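Local coordinates for protein Trypsin/chymotrypsin inhibitor (Alocasia macrorrhizos, PDB 5YCZ) that inhibits the serine proteases trypsin and alpha-chymotrypsin as a homodimeric plant Kunitz-type inhibitor of the beta-trefoil fold, at residues D130-V135 with P173-F178; Y18-V23 with R54-F59. One frame throughout, in Å; residues are numbered along the deposited sequence.

Interaction 1. Residues D130-V135 with P173-F178; sequences DYQIEV and PHTIRF
Tyr131 and Ile176 face each other as a single antiparallel hydrogen-bonded bridge, the one place where the two segments pair before they diverge. Tyr131 N donates to Ile176 O at 3.0 Å with the donor in the carbonyl plane, and Ile176 N returns a bond to Tyr131 O at 2.9 Å, tilted from the plane of the Tyr131 carbonyl. Tyr131 O also receives a CA-H...O contact from Thr175. In the beta-trefoil this bridge ties strand 176-180, near the C-terminus, to strand 131-135.

On the face of Tyr131 and Phe178 the two aromatic side chains cross at about a right angle, CD2 of Tyr131 lying 3.8 Å from CE2 of Phe178. Their ring planes are inclined at 47°, an oblique pair. With CG anti to its carbonyl carbon (chi1 -60°), the Tyr131 ring turns into the interior; a tyrosine suits this place because its hydroxyl is hydrogen-bonded to the backbone N of Leu5. Phe178, wholly apolar, also meets the ring of Phe58.

The face of Asp130, Gln132 and Arg177 is more polar. Asp130 and Arg177 run side by side in the same direction, and OD1 of Asp130 comes 2.9 Å from NH1 of Arg177. Carboxylate and guanidinium planes stand 85° apart and the oxygen lies well out of the guanidinium plane, so this salt bridge rests on charge attraction alone. Gln132, extended beyond CG, lays its amide against the Pro173 ring, while its CG packs alongside Thr175 CG2 at 3.7 Å.

Beyond the bridge, a water accepts from Ile133 N and donates to His174 O at 2.6 Å. Specificity of position therefore comes from two directional backbone bonds, whereas the ion pair adds attraction that is probably tolerant of side-chain movement.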
ATOM      1  N   ASP A 130     -22.972 -11.039   1.824  1.00 50.59           N
ATOM      2  CA  ASP A 130     -21.891 -11.599   2.621  1.00 47.79           C
ATOM      3  C   ASP A 130     -20.886 -12.286   1.720  1.00 46.61           C
ATOM      4  O   ASP A 130     -21.234 -12.837   0.671  1.00 47.26           O
ATOM      5  CB  ASP A 130     -22.412 -12.602   3.643  1.00 49.66           C
ATOM      6  CG  ASP A 130     -23.424 -11.997   4.569  1.00 49.01           C
ATOM      7  OD1 ASP A 130     -23.859 -10.860   4.285  1.00 51.31           O
ATOM      8  OD2 ASP A 130     -23.763 -12.651   5.584  1.00 49.28           O
ATOM      9  N   TYR A 131     -19.624 -12.248   2.132  1.00 42.18           N
ATOM     10  CA  TYR A 131     -18.588 -12.880   1.346  1.00 35.79           C
ATOM     11  C   TYR A 131     -17.618 -13.589   2.270  1.00 35.75           C
ATOM     12  O   TYR A 131     -17.646 -13.438   3.495  1.00 32.45           O
ATOM     13  CB  TYR A 131     -17.872 -11.864   0.456  1.00 40.64           C
ATOM     14  CG  TYR A 131     -18.795 -11.164  -0.524  1.00 43.37           C
ATOM     15  CD1 TYR A 131     -18.943 -11.635  -1.826  1.00 41.55           C
ATOM     16  CD2 TYR A 131     -19.524 -10.033  -0.146  1.00 44.55           C
ATOM     17  CE1 TYR A 131     -19.792 -11.001  -2.723  1.00 46.52           C
ATOM     18  CE2 TYR A 131     -20.381  -9.395  -1.040  1.00 48.63           C
ATOM     19  CZ  TYR A 131     -20.512  -9.886  -2.321  1.00 45.84           C
ATOM     20  OH  TYR A 131     -21.353  -9.260  -3.201  1.00 50.53           O
ATOM     21  N   GLN A 132     -16.778 -14.406   1.660  1.00 37.51           N
ATOM     22  CA  GLN A 132     -15.618 -14.971   2.321  1.00 31.37           C
ATOM     23  C   GLN A 132     -14.411 -14.791   1.406  1.00 33.76           C
ATOM     24  O   GLN A 132     -14.545 -14.449   0.224  1.00 27.28           O
ATOM     25  CB  GLN A 132     -15.824 -16.446   2.642  1.00 28.03           C
ATOM     26  CG  GLN A 132     -17.190 -16.802   3.138  1.00 34.93           C
ATOM     27  CD  GLN A 132     -17.540 -18.216   2.753  1.00 39.79           C
ATOM     28  OE1 GLN A 132     -17.030 -18.738   1.755  1.00 32.16           O
ATOM     29  NE2 GLN A 132     -18.402 -18.855   3.543  1.00 39.34           N
ATOM     30  N   ILE A 133     -13.221 -15.027   1.960  1.00 29.03           N
ATOM     31  CA  ILE A 133     -11.977 -15.005   1.204  1.00 21.78           C
ATOM     32  C   ILE A 133     -11.431 -16.416   1.128  1.00 23.76           C
ATOM     33  O   ILE A 133     -11.400 -17.143   2.129  1.00 22.12           O
ATOM     34  CB  ILE A 133     -10.951 -14.069   1.841  1.00 24.32           C
ATOM     35  CG1 ILE A 133     -11.583 -12.684   1.973  1.00 28.05           C
ATOM     36  CG2 ILE A 133      -9.661 -14.078   1.025  1.00 20.41           C
ATOM     37  CD1 ILE A 133     -10.575 -11.576   2.079  1.00 26.65           C
ATOM     38  N   GLU A 134     -11.010 -16.808  -0.059  1.00 25.90           N
ATOM     39  CA  GLU A 134     -10.407 -18.104  -0.257  1.00 25.25           C
ATOM     40  C   GLU A 134      -8.955 -17.900  -0.620  1.00 24.80           C
ATOM     41  O   GLU A 134      -8.608 -16.906  -1.259  1.00 29.54           O
ATOM     42  CB  GLU A 134     -11.121 -18.871  -1.353  1.00 28.70           C
ATOM     43  CG  GLU A 134     -12.480 -19.374  -0.905  1.00 40.43           C
ATOM     44  CD  GLU A 134     -12.845 -20.672  -1.574  1.00 48.23           C
ATOM     45  OE1 GLU A 134     -12.359 -21.740  -1.112  1.00 47.50           O
ATOM     46  OE2 GLU A 134     -13.597 -20.610  -2.575  1.00 49.94           O
ATOM     47  N   VAL A 135      -8.115 -18.832  -0.178  1.00 21.20           N
ATOM     48  CA  VAL A 135      -6.714 -18.906  -0.576  1.00 23.59           C
ATOM     49  C   VAL A 135      -6.628 -19.751  -1.846  1.00 25.12           C
ATOM     50  O   VAL A 135      -6.877 -20.956  -1.806  1.00 29.42           O
ATOM     51  CB  VAL A 135      -5.871 -19.515   0.547  1.00 23.82           C
ATOM     52  CG1 VAL A 135      -4.397 -19.351   0.258  1.00 22.67           C
ATOM     53  CG2 VAL A 135      -6.269 -18.899   1.875  1.00 21.73           C
ATOM     54  N   PRO A 173     -15.921 -20.243   8.119  1.00 30.21           N
ATOM     55  CA  PRO A 173     -15.260 -19.106   7.485  1.00 26.64           C
ATOM     56  C   PRO A 173     -15.615 -17.783   8.155  1.00 28.84           C
ATOM     57  O   PRO A 173     -16.720 -17.580   8.664  1.00 30.59           O
ATOM     58  CB  PRO A 173     -15.793 -19.159   6.050  1.00 26.87           C
ATOM     59  CG  PRO A 173     -17.104 -19.800   6.179  1.00 26.54           C
ATOM     60  CD  PRO A 173     -16.927 -20.843   7.223  1.00 29.38           C
ATOM     61  N   HIS A 174     -14.659 -16.862   8.143  1.00 27.87           N
ATOM     62  CA  HIS A 174     -14.947 -15.498   8.562  1.00 28.25           C
ATOM     63  C   HIS A 174     -15.712 -14.814   7.439  1.00 30.23           C
ATOM     64  O   HIS A 174     -15.139 -14.496   6.391  1.00 29.49           O
ATOM     65  CB  HIS A 174     -13.662 -14.747   8.895  1.00 23.59           C
ATOM     66  CG  HIS A 174     -13.892 -13.347   9.374  1.00 30.64           C
ATOM     67  ND1 HIS A 174     -14.838 -13.032  10.329  1.00 33.36           N
ATOM     68  CD2 HIS A 174     -13.289 -12.178   9.041  1.00 26.44           C
ATOM     69  CE1 HIS A 174     -14.813 -11.729  10.554  1.00 30.24           C
ATOM     70  NE2 HIS A 174     -13.881 -11.190   9.789  1.00 28.98           N
ATOM     71  N   THR A 175     -17.004 -14.600   7.632  1.00 28.15           N
ATOM     72  CA  THR A 175     -17.770 -13.894   6.620  1.00 27.15           C
ATOM     73  C   THR A 175     -17.714 -12.400   6.882  1.00 27.14           C
ATOM     74  O   THR A 175     -17.674 -11.957   8.036  1.00 24.81           O
ATOM     75  CB  THR A 175     -19.213 -14.380   6.609  1.00 32.60           C
ATOM     76  OG1 THR A 175     -19.678 -14.495   7.962  1.00 44.68           O
ATOM     77  CG2 THR A 175     -19.278 -15.743   5.959  1.00 35.97           C
ATOM     78  N   ILE A 176     -17.708 -11.620   5.801  1.00 23.90           N
ATOM     79  CA  ILE A 176     -17.451 -10.189   5.891  1.00 25.58           C
ATOM     80  C   ILE A 176     -18.278  -9.429   4.862  1.00 30.72           C
ATOM     81  O   ILE A 176     -18.713  -9.978   3.850  1.00 30.37           O
ATOM     82  CB  ILE A 176     -15.953  -9.866   5.693  1.00 25.60           C
ATOM     83  CG1 ILE A 176     -15.440 -10.528   4.427  1.00 28.26           C
ATOM     84  CG2 ILE A 176     -15.135 -10.335   6.877  1.00 25.41           C
ATOM     85  CD1 ILE A 176     -14.617  -9.623   3.597  1.00 33.08           C
ATOM     86  N   ARG A 177     -18.492  -8.143   5.140  1.00 31.70           N
ATOM     87  CA  ARG A 177     -19.003  -7.177   4.183  1.00 30.11           C
ATOM     88  C   ARG A 177     -17.941  -6.112   3.947  1.00 35.08           C
ATOM     89  O   ARG A 177     -17.068  -5.893   4.787  1.00 40.85           O
ATOM     90  CB  ARG A 177     -20.277  -6.496   4.681  1.00 31.37           C
ATOM     91  CG  ARG A 177     -21.280  -7.413   5.341  1.00 37.92           C
ATOM     92  CD  ARG A 177     -22.525  -6.615   5.743  1.00 44.32           C
ATOM     93  NE  ARG A 177     -23.292  -7.261   6.803  1.00 41.45           N
ATOM     94  CZ  ARG A 177     -24.346  -8.048   6.592  1.00 49.81           C
ATOM     95  NH1 ARG A 177     -24.758  -8.295   5.352  1.00 50.57           N
ATOM     96  NH2 ARG A 177     -24.985  -8.595   7.621  1.00 47.08           N
ATOM     97  N   PHE A 178     -18.039  -5.424   2.815  1.00 33.74           N
ATOM     98  CA  PHE A 178     -17.137  -4.334   2.464  1.00 35.64           C
ATOM     99  C   PHE A 178     -17.835  -2.986   2.597  1.00 36.22           C
ATOM    100  O   PHE A 178     -18.894  -2.769   2.004  1.00 43.39           O
ATOM    101  CB  PHE A 178     -16.629  -4.517   1.039  1.00 35.72           C
ATOM    102  CG  PHE A 178     -16.030  -5.846   0.810  1.00 35.09           C
ATOM    103  CD1 PHE A 178     -14.734  -6.109   1.212  1.00 33.52           C
ATOM    104  CD2 PHE A 178     -16.776  -6.858   0.237  1.00 38.76           C
ATOM    105  CE1 PHE A 178     -14.178  -7.358   1.013  1.00 36.46           C
ATOM    106  CE2 PHE A 178     -16.240  -8.111   0.042  1.00 39.34           C
ATOM    107  CZ  PHE A 178     -14.938  -8.365   0.426  1.00 43.21           C
TER
HETATM  108  O   HOH W   1     -13.428 -15.737   4.933  1.00 24.27           O

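Interaction 2. Residues Y18-V23 with R54-F59; sequences YYATSV and RPLAFF
Ala20 CB touches Leu56 CD1 at 3.7 Å on the tight side of this contact, a methyl short enough to let the leucine branch lie close to the strand. Beside it Tyr18 and Leu56 form an antiparallel hydrogen-bonded pair. Tyr18 N donates to Leu56 O at 2.8 Å, nearly straight at 167° and in the carbonyl plane; Leu56 N donates to Tyr18 O, also at 2.8 Å, from a position tilted from the plane of the Tyr18 carbonyl. Tyr18 CB sits at the edge of the Phe58 ring.

Toward Arg54 the pairing gives way. Here Tyr19, whose backbone directs its side chain away, still brings its ring back because CG stands beside the backbone N (chi1 -64°): CE1 reaches Pro55 CG at 3.4 Å, the two side chains lying alongside each other, while the carbonyl carbon of Arg54 meets the ring edge. Proline has no N-H to give, and its aliphatic ring instead supplies an apolar surface for the tyrosine. A water joins Ala20 N and Arg54 O, 2.8 Å from the latter. Arg54 NH1 is paired in a salt bridge with Glu80 OE1.

The bond Leu56-Ala57 is predicted to be the reactive one; both are buried strand residues here, which makes that assignment doubtful. Strands 18-22 and 55-60 are antiparallel neighbours in a sheet of the beta-trefoil, yet they diverge steeply, their directions 110° apart. Strand 18-22 is flanked by strand 176-180 and strand 55-60 by strand 74-77, whose Ile76 packs on Leu56 and Phe58.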
ATOM      1  N   TYR A  18     -11.618  -0.052   1.058  1.00 30.32           N
ATOM      2  CA  TYR A  18     -12.793  -0.655   1.674  1.00 32.86           C
ATOM      3  C   TYR A  18     -12.414  -1.295   3.006  1.00 30.46           C
ATOM      4  O   TYR A  18     -11.378  -1.947   3.118  1.00 33.08           O
ATOM      5  CB  TYR A  18     -13.419  -1.730   0.772  1.00 34.49           C
ATOM      6  CG  TYR A  18     -13.831  -1.271  -0.616  1.00 34.80           C
ATOM      7  CD1 TYR A  18     -12.884  -1.062  -1.617  1.00 40.37           C
ATOM      8  CD2 TYR A  18     -15.172  -1.068  -0.933  1.00 33.88           C
ATOM      9  CE1 TYR A  18     -13.261  -0.633  -2.888  1.00 39.91           C
ATOM     10  CE2 TYR A  18     -15.550  -0.658  -2.191  1.00 35.75           C
ATOM     11  CZ  TYR A  18     -14.594  -0.437  -3.157  1.00 37.60           C
ATOM     12  OH  TYR A  18     -14.972  -0.022  -4.402  1.00 41.48           O
ATOM     13  N   TYR A  19     -13.259  -1.120   4.005  1.00 29.42           N
ATOM     14  CA  TYR A  19     -13.101  -1.794   5.278  1.00 30.62           C
ATOM     15  C   TYR A  19     -13.759  -3.171   5.220  1.00 34.80           C
ATOM     16  O   TYR A  19     -14.863  -3.314   4.684  1.00 31.79           O
ATOM     17  CB  TYR A  19     -13.751  -0.995   6.407  1.00 34.16           C
ATOM     18  CG  TYR A  19     -13.175   0.374   6.704  1.00 40.80           C
ATOM     19  CD1 TYR A  19     -11.820   0.557   6.949  1.00 37.66           C
ATOM     20  CD2 TYR A  19     -14.013   1.485   6.792  1.00 46.59           C
ATOM     21  CE1 TYR A  19     -11.316   1.820   7.242  1.00 39.96           C
ATOM     22  CE2 TYR A  19     -13.521   2.743   7.093  1.00 48.82           C
ATOM     23  CZ  TYR A  19     -12.175   2.907   7.312  1.00 46.77           C
ATOM     24  OH  TYR A  19     -11.701   4.167   7.600  1.00 55.88           O
ATOM     25  N   ALA A  20     -13.100  -4.174   5.818  1.00 30.10           N
ATOM     26  CA  ALA A  20     -13.645  -5.533   5.879  1.00 29.61           C
ATOM     27  C   ALA A  20     -14.346  -5.733   7.217  1.00 26.68           C
ATOM     28  O   ALA A  20     -13.804  -6.314   8.152  1.00 23.64           O
ATOM     29  CB  ALA A  20     -12.553  -6.574   5.666  1.00 22.81           C
ATOM     30  N   THR A  21     -15.595  -5.267   7.283  1.00 29.54           N
ATOM     31  CA  THR A  21     -16.385  -5.380   8.505  1.00 29.51           C
ATOM     32  C   THR A  21     -16.822  -6.815   8.738  1.00 29.56           C
ATOM     33  O   THR A  21     -17.200  -7.537   7.810  1.00 30.01           O
ATOM     34  CB  THR A  21     -17.623  -4.492   8.431  1.00 36.18           C
ATOM     35  OG1 THR A  21     -18.617  -5.090   7.570  1.00 34.06           O
ATOM     36  CG2 THR A  21     -17.239  -3.137   7.897  1.00 37.35           C
ATOM     37  N   SER A  22     -16.813  -7.218   9.987  1.00 29.61           N
ATOM     38  CA  SER A  22     -17.175  -8.584  10.317  1.00 29.16           C
ATOM     39  C   SER A  22     -18.697  -8.745  10.272  1.00 29.26           C
ATOM     40  O   SER A  22     -19.430  -7.995  10.920  1.00 30.51           O
ATOM     41  CB  SER A  22     -16.596  -8.936  11.682  1.00 22.31           C
ATOM     42  OG  SER A  22     -17.443  -9.839  12.353  1.00 36.25           O
ATOM     43  N   VAL A  23     -19.171  -9.707   9.481  1.00 30.32           N
ATOM     44  CA  VAL A  23     -20.594 -10.054   9.492  1.00 31.55           C
ATOM     45  C   VAL A  23     -21.039 -10.447  10.899  1.00 32.70           C
ATOM     46  O   VAL A  23     -21.908  -9.800  11.492  1.00 36.72           O
ATOM     47  CB  VAL A  23     -20.883 -11.174   8.482  1.00 27.50           C
ATOM     48  CG1 VAL A  23     -22.268 -11.707   8.697  1.00 30.06           C
ATOM     49  CG2 VAL A  23     -20.730 -10.642   7.078  1.00 33.60           C
ATOM     50  N   ARG A  54      -8.763  -1.475   9.561  1.00 32.69           N
ATOM     51  CA  ARG A  54      -8.015  -0.623   8.651  1.00 33.61           C
ATOM     52  C   ARG A  54      -8.447  -0.864   7.213  1.00 33.37           C
ATOM     53  O   ARG A  54      -8.982  -1.930   6.882  1.00 30.43           O
ATOM     54  CB  ARG A  54      -6.507  -0.873   8.782  1.00 34.11           C
ATOM     55  CG  ARG A  54      -5.916  -0.144   9.950  1.00 38.15           C
ATOM     56  CD  ARG A  54      -4.452  -0.454  10.042  1.00 43.09           C
ATOM     57  NE  ARG A  54      -4.005  -0.382  11.421  1.00 39.42           N
ATOM     58  CZ  ARG A  54      -3.343   0.648  11.934  1.00 46.79           C
ATOM     59  NH1 ARG A  54      -3.036   1.695  11.167  1.00 45.39           N
ATOM     60  NH2 ARG A  54      -2.979   0.625  13.218  1.00 43.13           N
ATOM     61  N   PRO A  55      -8.224   0.104   6.329  1.00 32.91           N
ATOM     62  CA  PRO A  55      -8.713  -0.033   4.949  1.00 28.21           C
ATOM     63  C   PRO A  55      -7.899  -1.037   4.143  1.00 27.58           C
ATOM     64  O   PRO A  55      -6.669  -1.095   4.238  1.00 27.45           O
ATOM     65  CB  PRO A  55      -8.561   1.379   4.372  1.00 29.58           C
ATOM     66  CG  PRO A  55      -8.385   2.278   5.552  1.00 35.02           C
ATOM     67  CD  PRO A  55      -7.724   1.456   6.615  1.00 32.16           C
ATOM     68  N   LEU A  56      -8.602  -1.808   3.325  1.00 20.47           N
ATOM     69  CA  LEU A  56      -8.001  -2.700   2.354  1.00 22.64           C
ATOM     70  C   LEU A  56      -8.283  -2.199   0.948  1.00 26.24           C
ATOM     71  O   LEU A  56      -9.214  -1.425   0.713  1.00 32.25           O
ATOM     72  CB  LEU A  56      -8.541  -4.123   2.508  1.00 22.76           C
ATOM     73  CG  LEU A  56      -8.226  -4.775   3.846  1.00 22.97           C
ATOM     74  CD1 LEU A  56      -9.302  -5.751   4.213  1.00 20.57           C
ATOM     75  CD2 LEU A  56      -6.882  -5.473   3.774  1.00 20.87           C
ATOM     76  N   ALA A  57      -7.466  -2.652   0.010  1.00 23.97           N
ATOM     77  CA  ALA A  57      -7.743  -2.438  -1.399  1.00 23.69           C
ATOM     78  C   ALA A  57      -7.391  -3.711  -2.146  1.00 24.37           C
ATOM     79  O   ALA A  57      -6.512  -4.465  -1.717  1.00 23.93           O
ATOM     80  CB  ALA A  57      -6.973  -1.244  -1.957  1.00 26.33           C
ATOM     81  N   PHE A  58      -8.101  -3.949  -3.256  1.00 26.51           N
ATOM     82  CA  PHE A  58      -8.043  -5.200  -4.000  1.00 25.64           C
ATOM     83  C   PHE A  58      -7.599  -4.968  -5.434  1.00 30.58           C
ATOM     84  O   PHE A  58      -7.908  -3.946  -6.046  1.00 34.47           O
ATOM     85  CB  PHE A  58      -9.385  -5.888  -4.015  1.00 22.01           C
ATOM     86  CG  PHE A  58      -9.993  -5.999  -2.670  1.00 26.72           C
ATOM     87  CD1 PHE A  58      -9.716  -7.091  -1.867  1.00 24.15           C
ATOM     88  CD2 PHE A  58     -10.817  -4.994  -2.186  1.00 26.14           C
ATOM     89  CE1 PHE A  58     -10.269  -7.194  -0.608  1.00 25.93           C
ATOM     90  CE2 PHE A  58     -11.378  -5.080  -0.937  1.00 25.59           C
ATOM     91  CZ  PHE A  58     -11.106  -6.180  -0.135  1.00 28.85           C
ATOM     92  N   PHE A  59      -6.890  -5.962  -5.974  1.00 28.87           N
ATOM     93  CA  PHE A  59      -6.223  -5.844  -7.264  1.00 30.21           C
ATOM     94  C   PHE A  59      -6.442  -7.140  -8.031  1.00 32.66           C
ATOM     95  O   PHE A  59      -5.704  -8.118  -7.832  1.00 30.33           O
ATOM     96  CB  PHE A  59      -4.737  -5.548  -7.084  1.00 31.38           C
ATOM     97  CG  PHE A  59      -4.481  -4.255  -6.383  1.00 29.83           C
ATOM     98  CD1 PHE A  59      -4.474  -4.193  -4.998  1.00 27.19           C
ATOM     99  CD2 PHE A  59      -4.292  -3.086  -7.111  1.00 29.08           C
ATOM    100  CE1 PHE A  59      -4.263  -2.973  -4.343  1.00 30.22           C
ATOM    101  CE2 PHE A  59      -4.083  -1.865  -6.478  1.00 26.99           C
ATOM    102  CZ  PHE A  59      -4.060  -1.806  -5.092  1.00 32.61           C
TER
HETATM  103  O   HOH W   2     -10.927  -3.652   7.976  1.00 24.44           O

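In the fold
Strand 176-180 borders strand 18-22 in one antiparallel sheet, so interactions 1 and 2 share that sheet, their centres about 10 Å apart. Arg177 N lies 3.0 Å from Thr21 O, and Thr175 O 3.1 Å from Val23 N, both probable hydrogen bonds. Interaction 2 joins neighbours within the sheet, whereas interaction 1 links it, through a single bridge, to strand 131-135, which pairs with strands 116-120 and 153-159. Both are partly buried, and the rings of Phe178 and Phe58 meet between them in the interior. Their outer parts differ: residues 130-135 and 173-178 add an ion pair across the contact, while Arg54 of interaction 2 finds its charged partner outside it.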